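PDB 6C9B: PLP-Dependent L-Arginine Hydroxylase MppP from Streptomyces wadayamensis, which uses pyridoxal 5'-phosphate to oxidise L-arginine, acting as an oxidase rather than an oxygenase, and binds its keto-acid product 4-hydroxy-2-ketoarginine. Local coordinates for residues A279-N284 with A354-T359; A98-A103 with G240-K245; R55-I60 with V254-L259; L174-A179 with Q207-R212. One frame throughout, in Å; residues are numbered along the deposited sequence. Where two conformers were deposited one is given.

Contact 1. Residues A279-N284 with A354-T359; sequences AFILHN and ALSRST
The Phe280 ring meets the loop with its edge: CZ lies 3.1 Å from Arg357 O, close to the ring plane, and the CA of Ser358 follows along the same rim. With CG anti to the backbone N (chi1 179°), the ring is carried to a loop at which its CB is not aimed. Over one ring face, near its border, sits the amide carbon of Asn284, one helical turn on. The His283 ring likewise offers its edge, NE2 being 3.8 Å from Thr359 CG2. Asn284 makes the polar grip. Its ND2 reaches Leu355 O at 2.9 Å, nearly straight (164°) and within the amide plane, and it also gives a weak bond to Arg357 O. Its OD1 accepts from Thr359 OG1 at 2.8 Å, on a lone pair, holding the amide at both ends and fixing its rotation. The amide thus ties helix 256-291 to the turn between strand 350-354 and helix 359-372 in this aminotransferase-family fold. An inverse gamma turn centred on Ser356 tightens the loop. Ile281 fills the flank, CD1 3.8 Å from Ser356 OG and CG2 4.3 Å from Leu355 CD1. Arg357 points elsewhere, its NE bonded to Asn24 O and NH2 to Asp27 O.

Contact 2. Residues A98-A103 with G240-K245; sequences ARSLSA and GLPVEK
Leu101 CD2 meets Leu241 CD1 at 3.7 Å, joining the last part of helix 90-101 to the approach to helix 243-250; although the CB of Leu101 points away from the other segment, the branch end swings back to it. Other apolar contacts carry most of the rest. The Pro242 ring lies against the turn of Ser100, with CD 3.5 Å from Ser100 O, and Ala103 CB reaches the same CD at 4.2 Å. Ser100 CB packs 4.1 Å from Leu241 CB. Val243 has two conformers, so the approach of its CG1 to Ser100 is tentative.

The polar atoms make no hydrogen bond across the interface. Ser100 OG, turned beside its own backbone N (chi1 -65°), is 3.3 Å from Val243 CA and 3.4 Å from Val243 N, but the angle to that N is poor. The hydroxyl is bonded instead to Ile96 O, within its own helix. Val243 N gives a weak bond to Leu241 O, which closes an inverse gamma turn at Pro242 just before the helix.

Arg99, buried at the subunit boundary, forms a salt bridge with Glu95 of the second subunit. The buried serine therefore acts across this contact through shape: with its hydroxyl committed to its own helix, cohesion between the segments rests on van der Waals contact rather than on directional bonds.

Contact 3. Residues R55-I60 with V254-L259; sequences RPVQQI and VSPLIL
Val254 enters through its backbone, with O at a loose 4.4 Å from Val57 CG2. Ser255, the N-cap of helix 256-291, turns away from the 55-60 segment: its OG accepts from Leu257 N at 3.1 Å, a bent bond (135°), and is also hydrogen-bonded to Leu226 O of the second subunit. The CB of Pro256 is directed at the 55-60 segment, 4.0 Å from Val57 CG2 and 4.2 Å from Ile60 CD1, while Ile60 CG2 rests 3.7 Å from Pro256 O. Pro256 also packs on Leu226 of the second subunit, so this helix start forms part of the dimer interface. Two helices thus meet by their first turns, 57-71 and 256-291, with contact residues spaced three apart on each: Val57 and Ile60 against Pro256 and Leu259, whose CA pairs are 5.6 Å (Val57 to Pro256) and 6.4 Å (Ile60 to Leu259) apart. Leu257 and Ile258 direct their side chains to other surfaces, Leu257 onto helix 45-54 and both onto Leu228 of the second subunit. Leu259 returns to the contact, its CB 3.9 Å from Ile60 CG2. With chi1 at 60°, Val57 CG2 is anti to the backbone N and touches both Leu259 CD1 and Pro256 CB.

Contact 4. Residues L174-A179 with Q207-R212; sequences LAEQCA and QEAGCR
The backbones come very close where helix 168-181 passes the loop leaving helix 202-209: the CA atoms of Ala179 and Cys211 are 4.0 Å apart, and those of Glu176 and Ala209 5.3 Å. The setting is two successive beta-alpha-beta crossovers of the large, mostly parallel sheet. Helix 168-181 leads into strand 184-188, helix 202-209 leads into its parallel neighbour 212-218, and the contact joins one connecting helix to the end of the next. Small side chains make the approach possible. Ala175 CB touches Ala209 CB at 3.5 Å, tighter than usual for two carbons, and Ala209 CB also abuts the backbone of Glu176. Gly210 then leaves the helix with positive phi (75°), turning the chain so that Cys211 comes back against helix 168-181.

Cys211 supplies the second point of contact. Its CB lies 3.4 Å from Ala175 O and 3.8 Å from Ala179 CB, while Cys178 CB stands a little farther off. A chi1 of 63° places SG between the backbone N and the carbonyl carbon, from where it reaches Ala175 CB at 3.7 Å. Ala179 CB in turn sits against Ala209 O.

The Glu176 side chain touches Ala209 through its aliphatic CG; its carboxylate is in a salt bridge with Arg173. No direct hydrogen bond spans the segments, but one water links them: it accepts from Arg212 N at 2.9 Å and donates weakly to Cys178 O at 3.2 Å.

Overall arrangement
Contacts 2 and 4 are the pair that meet: Leu241 CD2 lies 3.8 Å from Arg212 NH2, so the Leu241 side chain before helix 243-250 packs on the Arg212 guanidinium. Contacts 1 and 3 share helix 256-291, contact 3 at its first turn and contact 1 farther along, with centres 31 Å apart. Contact 2 has its centre 25 Å from that of contact 3, and both touch the second subunit. Contact 1 lies across the chain's centre from contacts 2 and 4, at 37 and 36 Å between centres. It is also the one near the product: the Arg357 side chain is about 7 Å from the bound 4-hydroxy-2-ketoarginine.

Contact 1. Residues A279-N284 with A354-T359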
loop_
_atom_site.group_PDB
_atom_site.type_symbol
_atom_site.label_atom_id
_atom_site.label_comp_id
_atom_site.label_asym_id
_atom_site.label_seq_id
_atom_site.Cartn_x
_atom_site.Cartn_y
_atom_site.Cartn_z
ATOM N N ALA B 279 -18.757 16.805 16.884
ATOM C CA ALA B 279 -19.257 18.181 16.916
ATOM C C ALA B 279 -18.658 19.008 15.783
ATOM O O ALA B 279 -19.338 19.870 15.205
ATOM C CB ALA B 279 -18.962 18.816 18.276
ATOM N N PHE B 280 -17.394 18.741 15.439
ATOM C CA PHE B 280 -16.727 19.470 14.367
ATOM C C PHE B 280 -17.358 19.159 13.016
ATOM O O PHE B 280 -17.626 20.063 12.223
ATOM C CB PHE B 280 -15.244 19.120 14.358
ATOM C CG PHE B 280 -14.464 19.804 13.273
ATOM C CD1 PHE B 280 -14.134 21.144 13.376
ATOM C CD2 PHE B 280 -14.040 19.104 12.169
ATOM C CE1 PHE B 280 -13.410 21.776 12.371
ATOM C CE2 PHE B 280 -13.324 19.742 11.171
ATOM C CZ PHE B 280 -13.011 21.067 11.278
ATOM N N ILE B 281 -17.559 17.872 12.718
ATOM C CA ILE B 281 -18.221 17.487 11.474
ATOM C C ILE B 281 -19.645 18.044 11.413
ATOM O O ILE B 281 -20.083 18.538 10.366
ATOM C CB ILE B 281 -18.199 15.955 11.333
ATOM C CG1 ILE B 281 -16.733 15.460 11.227
ATOM C CG2 ILE B 281 -19.038 15.502 10.123
ATOM C CD1 ILE B 281 -15.946 15.947 10.000
ATOM N N LEU B 282 -20.399 17.964 12.523
ATOM C CA LEU B 282 -21.746 18.544 12.550
ATOM C C LEU B 282 -21.711 20.040 12.255
ATOM O O LEU B 282 -22.541 20.559 11.494
ATOM C CB LEU B 282 -22.399 18.281 13.901
ATOM C CG LEU B 282 -23.820 18.831 14.115
ATOM C CD1 LEU B 282 -24.778 18.398 12.991
ATOM C CD2 LEU B 282 -24.332 18.368 15.461
ATOM N N HIS B 283 -20.726 20.738 12.808
ATOM C CA HIS B 283 -20.593 22.164 12.549
ATOM C C HIS B 283 -20.354 22.434 11.072
ATOM O O HIS B 283 -20.964 23.332 10.478
ATOM C CB HIS B 283 -19.442 22.738 13.359
ATOM C CG HIS B 283 -19.235 24.191 13.109
ATOM N ND1 HIS B 283 -19.984 25.158 13.737
ATOM C CD2 HIS B 283 -18.397 24.846 12.271
ATOM C CE1 HIS B 283 -19.604 26.351 13.317
ATOM N NE2 HIS B 283 -18.643 26.192 12.429
ATOM N N ASN B 284 -19.453 21.664 10.463
ATOM C CA ASN B 284 -19.108 21.902 9.067
ATOM C C ASN B 284 -20.256 21.517 8.144
ATOM O O ASN B 284 -20.512 22.203 7.152
ATOM C CB ASN B 284 -17.835 21.149 8.691
ATOM C CG ASN B 284 -16.579 21.884 9.130
ATOM O OD1 ASN B 284 -16.650 22.967 9.683
ATOM N ND2 ASN B 284 -15.428 21.285 8.878
ATOM N N ALA B 354 -16.132 17.592 0.695
ATOM C CA ALA B 354 -15.402 17.058 1.837
ATOM C C ALA B 354 -15.549 17.961 3.050
ATOM O O ALA B 354 -15.320 19.171 2.967
ATOM C CB ALA B 354 -13.913 16.927 1.507
ATOM N N LEU B 355 -15.921 17.368 4.182
ATOM C CA LEU B 355 -16.159 18.116 5.412
ATOM C C LEU B 355 -14.988 18.050 6.391
ATOM O O LEU B 355 -14.942 18.849 7.337
ATOM C CB LEU B 355 -17.414 17.602 6.106
ATOM C CG LEU B 355 -18.730 17.705 5.325
ATOM C CD1 LEU B 355 -19.856 17.193 6.204
ATOM C CD2 LEU B 355 -19.026 19.135 4.877
ATOM N N SER B 356 -14.049 17.116 6.197
ATOM C CA SER B 356 -12.881 17.026 7.081
ATOM C C SER B 356 -11.850 18.043 6.618
ATOM O O SER B 356 -10.799 17.717 6.060
ATOM C CB SER B 356 -12.306 15.617 7.099
ATOM O OG SER B 356 -13.239 14.728 7.693
ATOM N N ARG B 357 -12.183 19.304 6.897
ATOM C CA ARG B 357 -11.473 20.481 6.431
ATOM C C ARG B 357 -11.609 21.538 7.510
ATOM O O ARG B 357 -12.616 21.593 8.212
ATOM C CB ARG B 357 -12.055 21.052 5.132
ATOM C CG ARG B 357 -11.971 20.131 3.935
ATOM C CD ARG B 357 -10.550 19.925 3.555
ATOM N NE ARG B 357 -10.425 19.210 2.287
ATOM C CZ ARG B 357 -10.475 17.895 2.150
ATOM N NH1 ARG B 357 -10.641 17.087 3.203
ATOM N NH2 ARG B 357 -10.351 17.387 0.944
ATOM N N SER B 358 -10.608 22.396 7.621
ATOM C CA SER B 358 -10.778 23.563 8.468
ATOM C C SER B 358 -11.982 24.361 7.987
ATOM O O SER B 358 -12.264 24.435 6.790
ATOM C CB SER B 358 -9.503 24.404 8.457
ATOM O OG SER B 358 -8.469 23.700 9.126
ATOM N N THR B 359 -12.714 24.945 8.936
ATOM C CA THR B 359 -14.002 25.527 8.603
ATOM C C THR B 359 -13.845 26.713 7.666
ATOM O O THR B 359 -14.686 26.921 6.788
ATOM C CB THR B 359 -14.730 25.926 9.889
ATOM O OG1 THR B 359 -14.847 24.773 10.734
ATOM C CG2 THR B 359 -16.122 26.452 9.597
#

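Contact 2. Residues A98-A103 with G240-K245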
loop_
_atom_site.group_PDB
_atom_site.type_symbol
_atom_site.label_atom_id
_atom_site.label_comp_id
_atom_site.label_asym_id
_atom_site.label_seq_id
_atom_site.Cartn_x
_atom_site.Cartn_y
_atom_site.Cartn_z
ATOM N N ALA B 98 -10.281 -8.860 -2.937
ATOM C CA ALA B 98 -10.811 -9.071 -4.278
ATOM C C ALA B 98 -10.065 -10.205 -4.970
ATOM O O ALA B 98 -10.678 -11.071 -5.604
ATOM C CB ALA B 98 -10.702 -7.777 -5.075
ATOM N N ARG B 99 -8.728 -10.183 -4.910
ATOM C CA ARG B 99 -7.974 -11.252 -5.551
ATOM C C ARG B 99 -8.268 -12.580 -4.867
ATOM O O ARG B 99 -8.353 -13.616 -5.537
ATOM C CB ARG B 99 -6.477 -10.928 -5.551
ATOM C CG ARG B 99 -5.695 -11.935 -6.423
ATOM C CD ARG B 99 -4.669 -11.250 -7.290
ATOM N NE ARG B 99 -3.513 -10.742 -6.569
ATOM C CZ ARG B 99 -2.564 -11.506 -6.044
ATOM N NH1 ARG B 99 -1.519 -10.935 -5.469
ATOM N NH2 ARG B 99 -2.672 -12.833 -6.061
ATOM N N SER B 100 -8.495 -12.554 -3.543
ATOM C CA SER B 100 -8.839 -13.777 -2.815
ATOM C C SER B 100 -10.210 -14.302 -3.226
ATOM O O SER B 100 -10.387 -15.516 -3.410
ATOM C CB SER B 100 -8.829 -13.525 -1.318
ATOM O OG SER B 100 -7.517 -13.198 -0.877
ATOM N N LEU B 101 -11.197 -13.411 -3.335
ATOM C CA LEU B 101 -12.523 -13.816 -3.799
ATOM C C LEU B 101 -12.461 -14.478 -5.164
ATOM O O LEU B 101 -13.199 -15.435 -5.424
ATOM C CB LEU B 101 -13.456 -12.607 -3.855
ATOM C CG LEU B 101 -14.011 -12.136 -2.519
ATOM C CD1 LEU B 101 -14.613 -10.744 -2.689
ATOM C CD2 LEU B 101 -15.078 -13.103 -2.017
ATOM N N SER B 102 -11.619 -13.958 -6.062
ATOM C CA SER B 102 -11.593 -14.432 -7.440
ATOM C C SER B 102 -11.174 -15.891 -7.527
ATOM O O SER B 102 -11.426 -16.534 -8.553
ATOM C CB SER B 102 -10.662 -13.549 -8.294
ATOM O OG SER B 102 -9.292 -13.883 -8.109
ATOM N N ALA B 103 -10.590 -16.441 -6.454
ATOM C CA ALA B 103 -10.209 -17.851 -6.439
ATOM C C ALA B 103 -11.417 -18.781 -6.468
ATOM O O ALA B 103 -11.309 -19.906 -6.968
ATOM C CB ALA B 103 -9.372 -18.163 -5.195
ATOM N N GLY B 240 -12.507 -19.291 4.257
ATOM C CA GLY B 240 -12.340 -20.149 3.094
ATOM C C GLY B 240 -11.897 -19.441 1.834
ATOM O O GLY B 240 -12.168 -19.912 0.726
ATOM N N LEU B 241 -11.222 -18.318 1.980
ATOM C CA LEU B 241 -10.577 -17.565 0.928
ATOM C C LEU B 241 -9.112 -17.409 1.287
ATOM O O LEU B 241 -8.789 -17.302 2.472
ATOM C CB LEU B 241 -11.171 -16.159 0.780
ATOM C CG LEU B 241 -12.680 -16.052 0.618
ATOM C CD1 LEU B 241 -13.084 -14.582 0.766
ATOM C CD2 LEU B 241 -13.134 -16.597 -0.710
ATOM N N PRO B 242 -8.227 -17.282 0.307
ATOM C CA PRO B 242 -6.787 -17.219 0.618
ATOM C C PRO B 242 -6.278 -15.845 1.012
ATOM O O PRO B 242 -5.210 -15.421 0.549
ATOM C CB PRO B 242 -6.144 -17.694 -0.693
ATOM C CG PRO B 242 -7.106 -17.247 -1.734
ATOM C CD PRO B 242 -8.457 -17.446 -1.141
ATOM N N VAL B 243 -7.003 -15.145 1.889
ATOM C CA VAL B 243 -6.617 -13.780 2.250
ATOM C C VAL B 243 -5.274 -13.767 2.978
ATOM O O VAL B 243 -4.486 -12.838 2.821
ATOM C CB VAL B 243 -7.713 -13.090 3.091
ATOM C CG1 VAL B 243 -8.954 -12.811 2.218
ATOM C CG2 VAL B 243 -8.071 -13.910 4.345
ATOM N N GLU B 244 -5.001 -14.765 3.818
ATOM C CA GLU B 244 -3.732 -14.751 4.542
ATOM C C GLU B 244 -2.536 -14.927 3.607
ATOM O O GLU B 244 -1.495 -14.277 3.781
ATOM C CB GLU B 244 -3.733 -15.838 5.616
ATOM C CG GLU B 244 -4.649 -15.502 6.769
ATOM C CD GLU B 244 -4.943 -16.714 7.621
ATOM O OE1 GLU B 244 -5.737 -17.581 7.192
ATOM O OE2 GLU B 244 -4.352 -16.799 8.706
ATOM N N LYS B 245 -2.653 -15.832 2.634
ATOM C CA LYS B 245 -1.564 -16.076 1.688
ATOM C C LYS B 245 -1.338 -14.865 0.796
ATOM O O LYS B 245 -0.197 -14.429 0.618
ATOM C CB LYS B 245 -1.871 -17.317 0.850
ATOM C CG LYS B 245 -0.974 -17.543 -0.375
ATOM C CD LYS B 245 0.518 -17.579 -0.070
ATOM C CE LYS B 245 1.298 -18.172 -1.256
ATOM N NZ LYS B 245 2.580 -17.473 -1.568
#

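Contact 3. Residues R55-I60 with V254-L259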
loop_
_atom_site.group_PDB
_atom_site.type_symbol
_atom_site.label_atom_id
_atom_site.label_comp_id
_atom_site.label_asym_id
_atom_site.label_seq_id
_atom_site.Cartn_x
_atom_site.Cartn_y
_atom_site.Cartn_z
ATOM N N ARG B 55 10.423 -2.170 21.053
ATOM C CA ARG B 55 9.435 -3.156 21.436
ATOM C C ARG B 55 9.101 -4.070 20.270
ATOM O O ARG B 55 9.243 -3.686 19.102
ATOM C CB ARG B 55 8.148 -2.485 21.925
ATOM C CG ARG B 55 8.311 -1.651 23.173
ATOM C CD ARG B 55 6.981 -1.069 23.600
ATOM N NE ARG B 55 6.088 -2.109 24.096
ATOM C CZ ARG B 55 4.765 -2.013 24.111
ATOM N NH1 ARG B 55 4.162 -0.926 23.651
ATOM N NH2 ARG B 55 4.042 -3.009 24.594
ATOM N N PRO B 56 8.639 -5.289 20.548
ATOM C CA PRO B 56 8.148 -6.156 19.471
ATOM C C PRO B 56 6.935 -5.542 18.807
ATOM O O PRO B 56 6.005 -5.082 19.479
ATOM C CB PRO B 56 7.785 -7.463 20.195
ATOM C CG PRO B 56 8.355 -7.344 21.571
ATOM C CD PRO B 56 8.416 -5.889 21.874
ATOM N N VAL B 57 6.928 -5.576 17.474
ATOM C CA VAL B 57 5.848 -4.942 16.737
ATOM C C VAL B 57 4.503 -5.567 17.097
ATOM O O VAL B 57 3.475 -4.876 17.082
ATOM C CB VAL B 57 6.139 -5.006 15.221
ATOM C CG1 VAL B 57 6.275 -6.453 14.750
ATOM C CG2 VAL B 57 5.075 -4.252 14.433
ATOM N N GLN B 58 4.485 -6.864 17.446
ATOM C CA GLN B 58 3.227 -7.541 17.764
ATOM C C GLN B 58 2.539 -6.916 18.973
ATOM O O GLN B 58 1.301 -6.884 19.043
ATOM C CB GLN B 58 3.484 -9.031 18.023
ATOM C CG GLN B 58 2.308 -9.786 18.654
ATOM C CD GLN B 58 1.153 -9.954 17.688
ATOM O OE1 GLN B 58 0.096 -9.337 17.839
ATOM N NE2 GLN B 58 1.354 -10.796 16.679
ATOM N N GLN B 59 3.314 -6.438 19.940
ATOM C CA GLN B 59 2.714 -5.831 21.118
ATOM C C GLN B 59 2.136 -4.470 20.776
ATOM O O GLN B 59 1.013 -4.137 21.174
ATOM C CB GLN B 59 3.756 -5.708 22.223
ATOM C CG GLN B 59 4.275 -7.043 22.727
ATOM C CD GLN B 59 5.298 -6.887 23.830
ATOM O OE1 GLN B 59 5.538 -5.783 24.321
ATOM N NE2 GLN B 59 5.913 -7.996 24.225
ATOM N N ILE B 60 2.872 -3.683 19.994
ATOM C CA ILE B 60 2.355 -2.391 19.567
ATOM C C ILE B 60 1.110 -2.593 18.717
ATOM O O ILE B 60 0.093 -1.907 18.892
ATOM C CB ILE B 60 3.447 -1.607 18.815
ATOM C CG1 ILE B 60 4.624 -1.315 19.752
ATOM C CG2 ILE B 60 2.893 -0.287 18.272
ATOM C CD1 ILE B 60 5.837 -0.735 19.028
ATOM N N VAL B 254 2.771 -3.582 8.741
ATOM C CA VAL B 254 2.859 -2.135 8.621
ATOM C C VAL B 254 3.882 -1.614 9.619
ATOM O O VAL B 254 4.340 -2.327 10.508
ATOM C CB VAL B 254 1.504 -1.446 8.800
ATOM C CG1 VAL B 254 0.512 -1.943 7.729
ATOM C CG2 VAL B 254 0.963 -1.688 10.180
ATOM N N SER B 255 4.230 -0.346 9.472
ATOM C CA SER B 255 5.253 0.247 10.316
ATOM C C SER B 255 4.802 0.252 11.772
ATOM O O SER B 255 3.671 0.673 12.066
ATOM C CB SER B 255 5.533 1.677 9.873
ATOM O OG SER B 255 6.309 2.365 10.852
ATOM N N PRO B 256 5.672 -0.130 12.719
ATOM C CA PRO B 256 5.308 0.027 14.132
ATOM C C PRO B 256 5.006 1.463 14.509
ATOM O O PRO B 256 4.202 1.695 15.423
ATOM C CB PRO B 256 6.542 -0.506 14.879
ATOM C CG PRO B 256 7.650 -0.427 13.926
ATOM C CD PRO B 256 7.022 -0.681 12.565
ATOM N N LEU B 257 5.633 2.441 13.844
ATOM C CA LEU B 257 5.358 3.834 14.184
ATOM C C LEU B 257 3.923 4.206 13.838
ATOM O O LEU B 257 3.275 4.956 14.578
ATOM C CB LEU B 257 6.328 4.766 13.460
ATOM C CG LEU B 257 6.195 6.236 13.893
ATOM C CD1 LEU B 257 6.759 6.428 15.279
ATOM C CD2 LEU B 257 6.906 7.175 12.933
ATOM N N ILE B 258 3.414 3.707 12.707
ATOM C CA ILE B 258 2.030 3.984 12.344
ATOM C C ILE B 258 1.079 3.311 13.319
ATOM O O ILE B 258 0.079 3.905 13.735
ATOM C CB ILE B 258 1.777 3.558 10.887
ATOM C CG1 ILE B 258 2.555 4.459 9.957
ATOM C CG2 ILE B 258 0.278 3.562 10.555
ATOM C CD1 ILE B 258 2.497 4.038 8.503
ATOM N N LEU B 259 1.392 2.087 13.739
ATOM C CA LEU B 259 0.544 1.417 14.717
ATOM C C LEU B 259 0.569 2.152 16.050
ATOM O O LEU B 259 -0.465 2.306 16.715
ATOM C CB LEU B 259 1.013 -0.025 14.883
ATOM C CG LEU B 259 0.822 -0.915 13.657
ATOM C CD1 LEU B 259 1.631 -2.175 13.789
ATOM C CD2 LEU B 259 -0.654 -1.206 13.462
#

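Contact 4. Residues L174-A179 with Q207-R212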
loop_
_atom_site.group_PDB
_atom_site.type_symbol
_atom_site.label_atom_id
_atom_site.label_comp_id
_atom_site.label_asym_id
_atom_site.label_seq_id
_atom_site.Cartn_x
_atom_site.Cartn_y
_atom_site.Cartn_z
ATOM N N LEU B 174 -29.093 -9.991 7.338
ATOM C CA LEU B 174 -28.227 -10.240 6.187
ATOM C C LEU B 174 -27.201 -11.329 6.499
ATOM O O LEU B 174 -26.927 -12.200 5.669
ATOM C CB LEU B 174 -27.542 -8.931 5.804
ATOM C CG LEU B 174 -26.696 -8.898 4.543
ATOM C CD1 LEU B 174 -27.512 -9.262 3.314
ATOM C CD2 LEU B 174 -26.135 -7.487 4.374
ATOM N N ALA B 175 -26.601 -11.281 7.688
ATOM C CA ALA B 175 -25.650 -12.320 8.061
ATOM C C ALA B 175 -26.333 -13.685 8.181
ATOM O O ALA B 175 -25.755 -14.711 7.803
ATOM C CB ALA B 175 -24.950 -11.949 9.364
ATOM N N GLU B 176 -27.561 -13.724 8.709
ATOM C CA GLU B 176 -28.301 -14.982 8.732
ATOM C C GLU B 176 -28.559 -15.501 7.321
ATOM O O GLU B 176 -28.414 -16.700 7.071
ATOM C CB GLU B 176 -29.615 -14.817 9.481
ATOM C CG GLU B 176 -29.444 -14.553 10.966
ATOM C CD GLU B 176 -30.756 -14.216 11.647
ATOM O OE1 GLU B 176 -31.802 -14.141 10.966
ATOM O OE2 GLU B 176 -30.744 -14.002 12.869
ATOM N N GLN B 177 -28.969 -14.614 6.395
ATOM C CA GLN B 177 -29.191 -15.011 5.006
ATOM C C GLN B 177 -27.913 -15.549 4.370
ATOM O O GLN B 177 -27.950 -16.585 3.688
ATOM C CB GLN B 177 -29.728 -13.846 4.175
ATOM C CG GLN B 177 -31.110 -13.316 4.559
ATOM C CD GLN B 177 -31.688 -12.531 3.439
ATOM O OE1 GLN B 177 -31.420 -11.307 3.291
ATOM N NE2 GLN B 177 -32.429 -13.225 2.576
ATOM N N CYS B 178 -26.773 -14.873 4.598
ATOM C CA CYS B 178 -25.509 -15.328 4.029
ATOM C C CYS B 178 -25.131 -16.685 4.600
ATOM O O CYS B 178 -24.703 -17.570 3.861
ATOM C CB CYS B 178 -24.397 -14.312 4.280
ATOM S SG CYS B 178 -24.605 -12.834 3.231
ATOM N N ALA B 179 -25.325 -16.876 5.908
ATOM C CA ALA B 179 -25.061 -18.183 6.508
ATOM C C ALA B 179 -25.930 -19.268 5.893
ATOM O O ALA B 179 -25.462 -20.396 5.660
ATOM C CB ALA B 179 -25.304 -18.136 8.006
ATOM N N GLN B 207 -20.538 -13.108 14.386
ATOM C CA GLN B 207 -20.209 -14.388 14.999
ATOM C C GLN B 207 -21.464 -15.130 15.441
ATOM O O GLN B 207 -21.528 -16.359 15.334
ATOM C CB GLN B 207 -19.235 -14.156 16.160
ATOM C CG GLN B 207 -17.875 -13.670 15.647
ATOM C CD GLN B 207 -17.033 -12.918 16.670
ATOM O OE1 GLN B 207 -17.541 -12.376 17.656
ATOM N NE2 GLN B 207 -15.725 -12.875 16.425
ATOM N N GLU B 208 -22.461 -14.419 15.967
ATOM C CA GLU B 208 -23.692 -15.090 16.380
ATOM C C GLU B 208 -24.406 -15.715 15.186
ATOM O O GLU B 208 -25.029 -16.784 15.306
ATOM C CB GLU B 208 -24.621 -14.105 17.095
ATOM C CG GLU B 208 -26.039 -14.651 17.391
ATOM C CD GLU B 208 -27.006 -13.587 17.915
ATOM O OE1 GLU B 208 -27.459 -13.703 19.076
ATOM O OE2 GLU B 208 -27.321 -12.639 17.164
ATOM N N ALA B 209 -24.356 -15.048 14.029
ATOM C CA ALA B 209 -25.041 -15.562 12.842
ATOM C C ALA B 209 -24.273 -16.717 12.227
ATOM O O ALA B 209 -24.875 -17.607 11.616
ATOM C CB ALA B 209 -25.227 -14.440 11.806
ATOM N N GLY B 210 -22.949 -16.721 12.372
ATOM C CA GLY B 210 -22.166 -17.847 11.901
ATOM C C GLY B 210 -21.977 -17.919 10.410
ATOM O O GLY B 210 -21.754 -19.007 9.873
ATOM N N CYS B 211 -22.095 -16.799 9.715
ATOM C CA CYS B 211 -21.740 -16.758 8.307
ATOM C C CYS B 211 -20.228 -16.595 8.137
ATOM O O CYS B 211 -19.487 -16.299 9.083
ATOM C CB CYS B 211 -22.475 -15.614 7.622
ATOM S SG CYS B 211 -22.009 -13.953 8.260
ATOM N N ARG B 212 -19.770 -16.867 6.925
ATOM C CA ARG B 212 -18.422 -16.483 6.530
ATOM C C ARG B 212 -18.412 -14.984 6.368
ATOM O O ARG B 212 -19.326 -14.432 5.752
ATOM C CB ARG B 212 -18.033 -17.138 5.212
ATOM C CG ARG B 212 -18.100 -18.659 5.234
ATOM C CD ARG B 212 -18.222 -19.195 3.806
ATOM N NE ARG B 212 -17.008 -18.950 3.025
ATOM C CZ ARG B 212 -16.980 -18.893 1.696
ATOM N NH1 ARG B 212 -18.090 -19.055 0.988
ATOM N NH2 ARG B 212 -15.850 -18.659 1.063
HETATM O O HOH W 1 -21.723 -17.947 5.078
#